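Local coordinates for protein DTDP-4-dehydrorhamnose reductase, rfbD ortholog (PDB 1VL0) that binds NADH and probably uses a nicotinamide cofactor to reduce dTDP-6-deoxy-L-lyxo-4-hexulose to dTDP-L-rhamnose, the reductase step of dTDP-L-rhamnose biosynthesis, at residues Val186-Leu200 / Cys218-Ala230. Numbering follows the deposited sequence.
Sequences VVHDQVGTPTSTVDL and CTCKGICSWYDFA
Ser225 OG is gripped from two directions: it hydrogen-bonds to His188 ND1 at 2.6 Å, lying in the plane of the imidazole at its edge, and it accepts from Asp228 N at 3.0 Å. Ser225 N in turn donates almost straight to Asp228 OD2, which it meets on the anti side, tilted out of the carboxylate plane. With its CG anti to the backbone N (chi1 -162°), the His188 ring also takes the edge of Tyr227 on one face, CD2 off-centre toward the rim and the planes 66° apart. Beside it, Tyr227 N donates to Val187 O. Gln190 OE1 reaches Trp226 NE1 through a water at the edge of the indole; Gln190 NE2 is held by Thr248. Further along, Gly192 N donates to Cys224 O and Cys224 N to Gly192 O, both at 2.9 Å, and Pro194 slides over Phe229, its CG 3.6 Å from the ring centroid in a CH-pi contact. Thr193 OG1 donates to Gly222 O at 2.7 Å from above the carbonyl plane, and a second water links it to Thr219 OG1. Thr195 OG1 accepts from Cys220 N at 3.1 Å. Strand 224-225, paired antiparallel with strand 191-196, leads straight into helix 226-237, whose start is closed by the Ser225-Asp228 capping box.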
loop_
_atom_site.group_PDB
_atom_site.type_symbol
_atom_site.label_atom_id
_atom_site.label_comp_id
_atom_site.label_asym_id
_atom_site.label_seq_id
_atom_site.Cartn_x
_atom_site.Cartn_y
_atom_site.Cartn_z
ATOM N N VAL A 186 -7.241 -37.346 14.566
ATOM C CA VAL A 186 -7.371 -35.910 14.281
ATOM C C VAL A 186 -6.046 -35.203 14.629
ATOM O O VAL A 186 -5.448 -35.480 15.660
ATOM C CB VAL A 186 -8.563 -35.275 15.055
ATOM C CG1 VAL A 186 -8.749 -33.809 14.680
ATOM C CG2 VAL A 186 -9.847 -35.989 14.766
ATOM N N VAL A 187 -5.591 -34.298 13.770
ATOM C CA VAL A 187 -4.305 -33.621 13.986
ATOM C C VAL A 187 -4.290 -32.805 15.252
ATOM O O VAL A 187 -5.216 -32.020 15.515
ATOM C CB VAL A 187 -3.852 -32.678 12.815
ATOM C CG1 VAL A 187 -3.418 -33.490 11.626
ATOM C CG2 VAL A 187 -4.932 -31.667 12.413
ATOM N N HIS A 188 -3.242 -33.018 16.038
ATOM C CA HIS A 188 -3.003 -32.283 17.287
ATOM C C HIS A 188 -1.837 -31.243 17.172
ATOM O O HIS A 188 -1.558 -30.463 18.095
ATOM C CB HIS A 188 -2.704 -33.285 18.399
ATOM C CG HIS A 188 -2.863 -32.735 19.776
ATOM N ND1 HIS A 188 -3.801 -31.772 20.096
ATOM C CD2 HIS A 188 -2.227 -33.039 20.929
ATOM C CE1 HIS A 188 -3.723 -31.496 21.386
ATOM N NE2 HIS A 188 -2.780 -32.255 21.914
ATOM N N ASP A 189 -1.168 -31.233 16.026
ATOM C CA ASP A 189 -0.038 -30.340 15.801
ATOM C C ASP A 189 -0.399 -29.128 14.948
ATOM O O ASP A 189 0.463 -28.452 14.437
ATOM C CB ASP A 189 1.170 -31.108 15.238
ATOM C CG ASP A 189 0.924 -31.722 13.869
ATOM O OD1 ASP A 189 -0.162 -31.534 13.288
ATOM O OD2 ASP A 189 1.797 -32.429 13.282
ATOM N N GLN A 190 -1.683 -28.840 14.795
ATOM C CA GLN A 190 -2.116 -27.600 14.147
ATOM C C GLN A 190 -3.086 -26.912 15.108
ATOM O O GLN A 190 -4.031 -27.544 15.560
ATOM C CB GLN A 190 -2.830 -27.884 12.839
ATOM C CG GLN A 190 -1.986 -28.626 11.749
ATOM C CD GLN A 190 -2.822 -28.923 10.492
ATOM O OE1 GLN A 190 -3.772 -28.182 10.174
ATOM N NE2 GLN A 190 -2.487 -29.997 9.793
ATOM N N VAL A 191 -2.817 -25.655 15.452
ATOM C CA VAL A 191 -3.576 -24.971 16.477
ATOM C C VAL A 191 -4.116 -23.646 15.947
ATOM O O VAL A 191 -3.545 -23.019 15.060
ATOM C CB VAL A 191 -2.808 -24.750 17.828
ATOM C CG1 VAL A 191 -2.093 -26.062 18.317
ATOM C CG2 VAL A 191 -1.837 -23.673 17.711
ATOM N N GLY A 192 -5.238 -23.241 16.511
ATOM C CA GLY A 192 -5.969 -22.060 16.069
ATOM C C GLY A 192 -7.095 -21.927 17.059
ATOM O O GLY A 192 -6.979 -22.346 18.187
ATOM N N THR A 193 -8.202 -21.362 16.617
ATOM C CA THR A 193 -9.374 -21.207 17.440
ATOM C C THR A 193 -10.624 -21.386 16.573
ATOM O O THR A 193 -10.788 -20.627 15.610
ATOM C CB THR A 193 -9.473 -19.801 18.025
ATOM O OG1 THR A 193 -8.191 -19.394 18.528
ATOM C CG2 THR A 193 -10.485 -19.816 19.204
ATOM N N PRO A 194 -11.496 -22.342 16.950
ATOM C CA PRO A 194 -12.801 -22.541 16.285
ATOM C C PRO A 194 -13.611 -21.284 16.388
ATOM O O PRO A 194 -13.600 -20.672 17.464
ATOM C CB PRO A 194 -13.443 -23.647 17.124
ATOM C CG PRO A 194 -12.234 -24.395 17.758
ATOM C CD PRO A 194 -11.268 -23.318 18.047
ATOM N N THR A 195 -14.296 -20.880 15.289
ATOM C CA THR A 195 -15.013 -19.640 15.254
ATOM C C THR A 195 -16.374 -19.825 14.686
ATOM O O THR A 195 -16.531 -20.461 13.647
ATOM C CB THR A 195 -14.224 -18.579 14.433
ATOM O OG1 THR A 195 -12.971 -18.353 15.090
ATOM C CG2 THR A 195 -14.928 -17.205 14.431
ATOM N N SER A 196 -17.360 -19.341 15.438
ATOM C CA SER A 196 -18.775 -19.445 15.027
ATOM C C SER A 196 -19.075 -18.267 14.153
ATOM O O SER A 196 -18.606 -17.196 14.433
ATOM C CB SER A 196 -19.730 -19.402 16.261
ATOM O OG SER A 196 -21.105 -19.436 15.830
ATOM N N THR A 197 -19.937 -18.426 13.146
ATOM C CA THR A 197 -20.387 -17.286 12.343
ATOM C C THR A 197 -21.187 -16.280 13.142
ATOM O O THR A 197 -21.362 -15.126 12.740
ATOM C CB THR A 197 -21.259 -17.736 11.152
ATOM O OG1 THR A 197 -22.293 -18.648 11.599
ATOM C CG2 THR A 197 -20.436 -18.508 10.154
ATOM N N VAL A 198 -21.739 -16.703 14.260
ATOM C CA VAL A 198 -22.549 -15.796 15.067
ATOM C C VAL A 198 -21.659 -14.682 15.565
ATOM O O VAL A 198 -22.048 -13.533 15.546
ATOM C CB VAL A 198 -23.173 -16.529 16.290
ATOM C CG1 VAL A 198 -23.808 -15.528 17.296
ATOM C CG2 VAL A 198 -24.191 -17.563 15.794
ATOM N N ASP A 199 -20.482 -15.051 16.084
ATOM C CA ASP A 199 -19.531 -14.058 16.615
ATOM C C ASP A 199 -18.898 -13.205 15.501
ATOM O O ASP A 199 -18.644 -12.034 15.702
ATOM C CB ASP A 199 -18.411 -14.784 17.367
ATOM C CG ASP A 199 -18.932 -15.492 18.585
ATOM O OD1 ASP A 199 -19.435 -16.624 18.390
ATOM O OD2 ASP A 199 -18.943 -14.946 19.736
ATOM N N LEU A 200 -18.592 -13.843 14.361
ATOM C CA LEU A 200 -18.003 -13.166 13.236
ATOM C C LEU A 200 -18.966 -12.126 12.698
ATOM O O LEU A 200 -18.595 -10.997 12.446
ATOM C CB LEU A 200 -17.604 -14.170 12.138
ATOM C CG LEU A 200 -17.005 -13.531 10.850
ATOM C CD1 LEU A 200 -15.793 -12.618 11.108
ATOM C CD2 LEU A 200 -16.670 -14.677 9.897
ATOM N N CYS A 218 -10.716 -11.664 13.631
ATOM C CA CYS A 218 -11.943 -12.038 14.314
ATOM C C CYS A 218 -12.114 -13.545 14.352
ATOM O O CYS A 218 -12.761 -14.134 13.465
ATOM C CB CYS A 218 -13.161 -11.406 13.640
ATOM S SG CYS A 218 -14.602 -11.752 14.656
ATOM N N THR A 219 -11.464 -14.163 15.348
ATOM C CA THR A 219 -11.783 -15.491 15.778
ATOM C C THR A 219 -12.307 -15.454 17.249
ATOM O O THR A 219 -12.156 -14.462 17.981
ATOM C CB THR A 219 -10.561 -16.426 15.668
ATOM O OG1 THR A 219 -9.478 -15.934 16.475
ATOM C CG2 THR A 219 -10.031 -16.447 14.264
ATOM N N CYS A 220 -12.895 -16.576 17.667
ATOM C CA CYS A 220 -13.349 -16.706 19.029
ATOM C C CYS A 220 -12.157 -16.657 20.000
ATOM O O CYS A 220 -10.994 -16.801 19.602
ATOM C CB CYS A 220 -14.239 -17.972 19.198
ATOM S SG CYS A 220 -15.989 -17.794 18.586
ATOM N N LYS A 221 -12.430 -16.402 21.278
ATOM C CA LYS A 221 -11.346 -16.351 22.274
ATOM C C LYS A 221 -10.813 -17.726 22.573
ATOM O O LYS A 221 -11.540 -18.720 22.465
ATOM C CB LYS A 221 -11.818 -15.700 23.559
ATOM C CG LYS A 221 -12.299 -14.287 23.429
ATOM C CD LYS A 221 -12.705 -13.803 24.825
ATOM C CE LYS A 221 -13.612 -12.607 24.874
ATOM N NZ LYS A 221 -13.095 -11.583 24.114
ATOM N N GLY A 222 -9.533 -17.803 22.945
ATOM C CA GLY A 222 -8.931 -19.061 23.304
ATOM C C GLY A 222 -8.087 -19.667 22.200
ATOM O O GLY A 222 -7.823 -19.036 21.176
ATOM N N ILE A 223 -7.668 -20.906 22.432
ATOM C CA ILE A 223 -6.739 -21.629 21.562
ATOM C C ILE A 223 -6.893 -23.133 21.766
ATOM O O ILE A 223 -7.026 -23.585 22.882
ATOM C CB ILE A 223 -5.283 -21.191 21.868
ATOM C CG1 ILE A 223 -4.266 -22.153 21.240
ATOM C CG2 ILE A 223 -5.053 -21.120 23.393
ATOM C CD1 ILE A 223 -2.826 -21.746 21.426
ATOM N N CYS A 224 -6.877 -23.898 20.675
ATOM C CA CYS A 224 -6.807 -25.350 20.733
ATOM C C CYS A 224 -6.308 -25.944 19.414
ATOM O O CYS A 224 -6.107 -25.238 18.436
ATOM C CB CYS A 224 -8.175 -25.909 21.113
ATOM S SG CYS A 224 -9.471 -25.712 19.844
ATOM N N SER A 225 -6.065 -27.249 19.413
ATOM C CA SER A 225 -5.797 -27.997 18.194
ATOM C C SER A 225 -7.097 -28.531 17.607
ATOM O O SER A 225 -8.134 -28.530 18.296
ATOM C CB SER A 225 -4.894 -29.196 18.495
ATOM O OG SER A 225 -5.624 -30.156 19.260
ATOM N N TRP A 226 -7.039 -29.040 16.365
ATOM C CA TRP A 226 -8.201 -29.726 15.755
ATOM C C TRP A 226 -8.639 -30.930 16.576
ATOM O O TRP A 226 -9.851 -31.193 16.681
ATOM C CB TRP A 226 -7.956 -30.161 14.315
ATOM C CG TRP A 226 -7.814 -29.056 13.351
ATOM C CD1 TRP A 226 -6.644 -28.611 12.784
ATOM C CD2 TRP A 226 -8.859 -28.263 12.774
ATOM N NE1 TRP A 226 -6.900 -27.577 11.913
ATOM C CE2 TRP A 226 -8.249 -27.337 11.895
ATOM C CE3 TRP A 226 -10.251 -28.217 12.937
ATOM C CZ2 TRP A 226 -8.979 -26.402 11.161
ATOM C CZ3 TRP A 226 -10.974 -27.281 12.233
ATOM C CH2 TRP A 226 -10.338 -26.379 11.345
ATOM N N TYR A 227 -7.666 -31.643 17.151
ATOM C CA TYR A 227 -7.918 -32.752 18.061
ATOM C C TYR A 227 -8.786 -32.280 19.264
ATOM O O TYR A 227 -9.836 -32.836 19.558
ATOM C CB TYR A 227 -6.588 -33.403 18.493
ATOM C CG TYR A 227 -6.731 -34.312 19.701
ATOM C CD1 TYR A 227 -7.234 -35.613 19.575
ATOM C CD2 TYR A 227 -6.422 -33.842 20.981
ATOM C CE1 TYR A 227 -7.398 -36.422 20.685
ATOM C CE2 TYR A 227 -6.579 -34.630 22.088
ATOM C CZ TYR A 227 -7.071 -35.930 21.940
ATOM O OH TYR A 227 -7.214 -36.714 23.048
ATOM N N ASP A 228 -8.376 -31.205 19.923
ATOM C CA ASP A 228 -9.121 -30.675 21.045
ATOM C C ASP A 228 -10.551 -30.269 20.608
ATOM O O ASP A 228 -11.519 -30.415 21.352
ATOM C CB ASP A 228 -8.454 -29.436 21.587
ATOM C CG ASP A 228 -7.080 -29.674 22.178
ATOM O OD1 ASP A 228 -6.867 -30.737 22.800
ATOM O OD2 ASP A 228 -6.174 -28.815 22.057
ATOM N N PHE A 229 -10.653 -29.728 19.416
ATOM C CA PHE A 229 -11.946 -29.282 18.838
ATOM C C PHE A 229 -12.860 -30.516 18.718
ATOM O O PHE A 229 -13.997 -30.503 19.210
ATOM C CB PHE A 229 -11.634 -28.620 17.512
ATOM C CG PHE A 229 -12.774 -27.905 16.839
ATOM C CD1 PHE A 229 -14.043 -27.767 17.408
ATOM C CD2 PHE A 229 -12.555 -27.334 15.596
ATOM C CE1 PHE A 229 -15.065 -27.080 16.732
ATOM C CE2 PHE A 229 -13.582 -26.646 14.941
ATOM C CZ PHE A 229 -14.836 -26.542 15.508
ATOM N N ALA A 230 -12.327 -31.601 18.144
ATOM C CA ALA A 230 -13.068 -32.860 17.972
ATOM C C ALA A 230 -13.505 -33.443 19.323
ATOM O O ALA A 230 -14.660 -33.830 19.504
ATOM C CB ALA A 230 -12.229 -33.861 17.205
HETATM O O HOH W 1 -4.925 -25.510 10.533
HETATM O O HOH W 2 -7.629 -17.791 16.179
#